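Local structure of Bcl10-interacting CARD protein (Homo sapiens, 4FH0) at residues M17-G22 with D65-L70. The protein associates with BCL10 through its caspase recruitment domain, the part described here, and inhibits BCL10-induced activation of NF-kappa-B. The protein carries 2 engineered substitutions. Sequence-based numbering, arbitrary orientation. Where two conformers were deposited one is given.
Sequences MLTGHG and DLMSHL. Engineered in segment 17-22: Met17 (natural residue Phe). Engineered in segment 65-70: Met67 (natural residue Leu).
Met67 meets Leu18 and Thr19 through two apolar touches, an example of how a single long side chain can join a helix end to the flank of another helix in a death-fold core. Met67 is an engineered selenomethionine at a position naturally occupied by leucine, so the details belong to this variant. Its selenium lies 4.0 Å from CD1 of Leu18, the two side chains running roughly perpendicular. Nearer the backbone, CG of Met67 lies 4.1 Å from the methyl CG2 of Thr19, and here the side chains pass in opposite directions. The Met67 chain bends at CB–CG (chi2 -58°) and again at CG–SE, so that its methyl CE turns back toward its own helix while the selenium faces Leu18. All three residues are buried, yet only 97 Å² is hidden between the segments, and the closest CA atoms, those of Thr19 and Met67, stand 8.7 Å apart.

The hydroxyl of Thr19 is held locally: chi1 of 60° sets OG1 between N and C, where it hydrogen-bonds to O of Thr15, and leaves CG2 for Met67. N of Gly20 bonds to the backbone O of engineered Met17 at 3.1 Å, a tight turn. Arg60 of helix 59-73 adds a weak hydrogen bond from NE to O of Thr19.

Within the six-helix CARD, the contact joins the C-terminal end of helix 7-18 to the middle of helix 59-73. Leu11 and Phe81 of helix 75-88 each touch both Leu18 and Met67, extending this small junction into a three-helix hydrophobic core.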
loop_
_atom_site.group_PDB
_atom_site.type_symbol
_atom_site.label_atom_id
_atom_site.label_comp_id
_atom_site.label_asym_id
_atom_site.label_seq_id
_atom_site.Cartn_x
_atom_site.Cartn_y
_atom_site.Cartn_z
HETATM N N MSE A 17 8.882 6.845 -4.175
HETATM C CA MSE A 17 9.723 6.307 -3.112
HETATM C C MSE A 17 9.225 4.939 -2.632
HETATM O O MSE A 17 10.012 4.015 -2.478
HETATM C CB MSE A 17 9.823 7.292 -1.953
HETATM C CG MSE A 17 10.827 8.394 -2.234
HETATM SE SE MSE A 17 11.271 9.423 -0.649
HETATM C CE MSE A 17 12.113 8.000 0.378
ATOM N N LEU A 18 7.931 4.827 -2.364
ATOM C CA LEU A 18 7.326 3.576 -1.877
ATOM C C LEU A 18 7.594 2.398 -2.789
ATOM O O LEU A 18 7.747 1.266 -2.326
ATOM C CB LEU A 18 5.795 3.739 -1.724
ATOM C CG LEU A 18 5.296 4.471 -0.485
ATOM C CD1 LEU A 18 3.852 4.879 -0.698
ATOM C CD2 LEU A 18 5.403 3.557 0.711
ATOM N N THR A 19 7.620 2.658 -4.090
ATOM C CA THR A 19 7.746 1.596 -5.092
ATOM C C THR A 19 9.199 1.367 -5.511
ATOM O O THR A 19 9.487 0.492 -6.307
ATOM C CB THR A 19 6.891 1.878 -6.330
ATOM O OG1 THR A 19 7.293 3.111 -6.940
ATOM C CG2 THR A 19 5.397 1.942 -5.960
ATOM N N GLY A 20 10.130 2.138 -4.965
ATOM C CA GLY A 20 11.531 1.913 -5.282
ATOM C C GLY A 20 12.000 0.561 -4.798
ATOM O O GLY A 20 11.625 0.123 -3.715
ATOM N N HIS A 21 12.845 -0.103 -5.578
ATOM C CA HIS A 21 13.307 -1.421 -5.184
ATOM C C HIS A 21 13.992 -1.375 -3.839
ATOM O O HIS A 21 14.801 -0.482 -3.589
ATOM C CB HIS A 21 14.285 -1.980 -6.205
ATOM C CG HIS A 21 13.663 -2.276 -7.520
ATOM N ND1 HIS A 21 13.836 -1.464 -8.617
ATOM C CD2 HIS A 21 12.835 -3.272 -7.910
ATOM C CE1 HIS A 21 13.173 -1.972 -9.640
ATOM N NE2 HIS A 21 12.561 -3.071 -9.238
ATOM N N GLY A 22 13.655 -2.339 -2.981
ATOM C CA GLY A 22 14.232 -2.446 -1.656
ATOM C C GLY A 22 13.434 -1.743 -0.565
ATOM O O GLY A 22 13.637 -1.982 0.615
ATOM N N ASP A 65 0.541 -1.199 -9.041
ATOM C CA ASP A 65 -0.880 -1.410 -9.306
ATOM C C ASP A 65 -1.709 -1.153 -8.048
ATOM O O ASP A 65 -2.793 -0.605 -8.125
ATOM C CB ASP A 65 -1.143 -2.816 -9.860
ATOM C CG ASP A 65 -0.647 -2.987 -11.269
ATOM O OD1 ASP A 65 -0.306 -1.981 -11.921
ATOM O OD2 ASP A 65 -0.599 -4.151 -11.713
ATOM N N LEU A 66 -1.186 -1.522 -6.884
ATOM C CA LEU A 66 -1.876 -1.232 -5.628
ATOM C C LEU A 66 -1.981 0.275 -5.431
ATOM O O LEU A 66 -3.033 0.787 -5.042
ATOM C CB LEU A 66 -1.157 -1.897 -4.452
ATOM C CG LEU A 66 -1.792 -1.605 -3.087
ATOM C CD1 LEU A 66 -3.209 -2.082 -2.986
ATOM C CD2 LEU A 66 -0.937 -2.231 -1.980
HETATM N N MSE A 67 -0.894 0.995 -5.690
HETATM C CA MSE A 67 -0.948 2.442 -5.544
HETATM C C MSE A 67 -1.990 3.056 -6.458
HETATM O O MSE A 67 -2.732 3.930 -6.034
HETATM C CB MSE A 67 0.404 3.086 -5.832
HETATM C CG MSE A 67 1.526 2.613 -4.941
HETATM SE SE MSE A 67 1.191 2.911 -3.024
HETATM C CE MSE A 67 0.839 1.075 -2.527
ATOM N N SER A 68 -2.057 2.592 -7.706
ATOM C CA SER A 68 -3.053 3.107 -8.630
ATOM C C SER A 68 -4.454 2.810 -8.134
ATOM O O SER A 68 -5.347 3.640 -8.243
ATOM C CB SER A 68 -2.858 2.501 -10.010
ATOM O OG SER A 68 -1.613 2.877 -10.552
ATOM N N HIS A 69 -4.657 1.604 -7.630
ATOM C CA HIS A 69 -5.942 1.209 -7.096
ATOM C C HIS A 69 -6.386 2.113 -5.947
ATOM O O HIS A 69 -7.524 2.578 -5.923
ATOM C CB HIS A 69 -5.847 -0.246 -6.647
ATOM C CG HIS A 69 -7.095 -0.769 -6.017
ATOM N ND1 HIS A 69 -7.927 -1.654 -6.660
ATOM C CD2 HIS A 69 -7.643 -0.552 -4.801
ATOM C CE1 HIS A 69 -8.943 -1.951 -5.869
ATOM N NE2 HIS A 69 -8.804 -1.284 -4.741
ATOM N N LEU A 70 -5.483 2.382 -5.006
ATOM C CA LEU A 70 -5.821 3.208 -3.854
ATOM C C LEU A 70 -6.074 4.645 -4.268
ATOM O O LEU A 70 -7.006 5.276 -3.771
ATOM C CB LEU A 70 -4.700 3.144 -2.823
ATOM C CG LEU A 70 -4.434 1.779 -2.192
ATOM C CD1 LEU A 70 -3.098 1.793 -1.495
ATOM C CD2 LEU A 70 -5.542 1.395 -1.223
#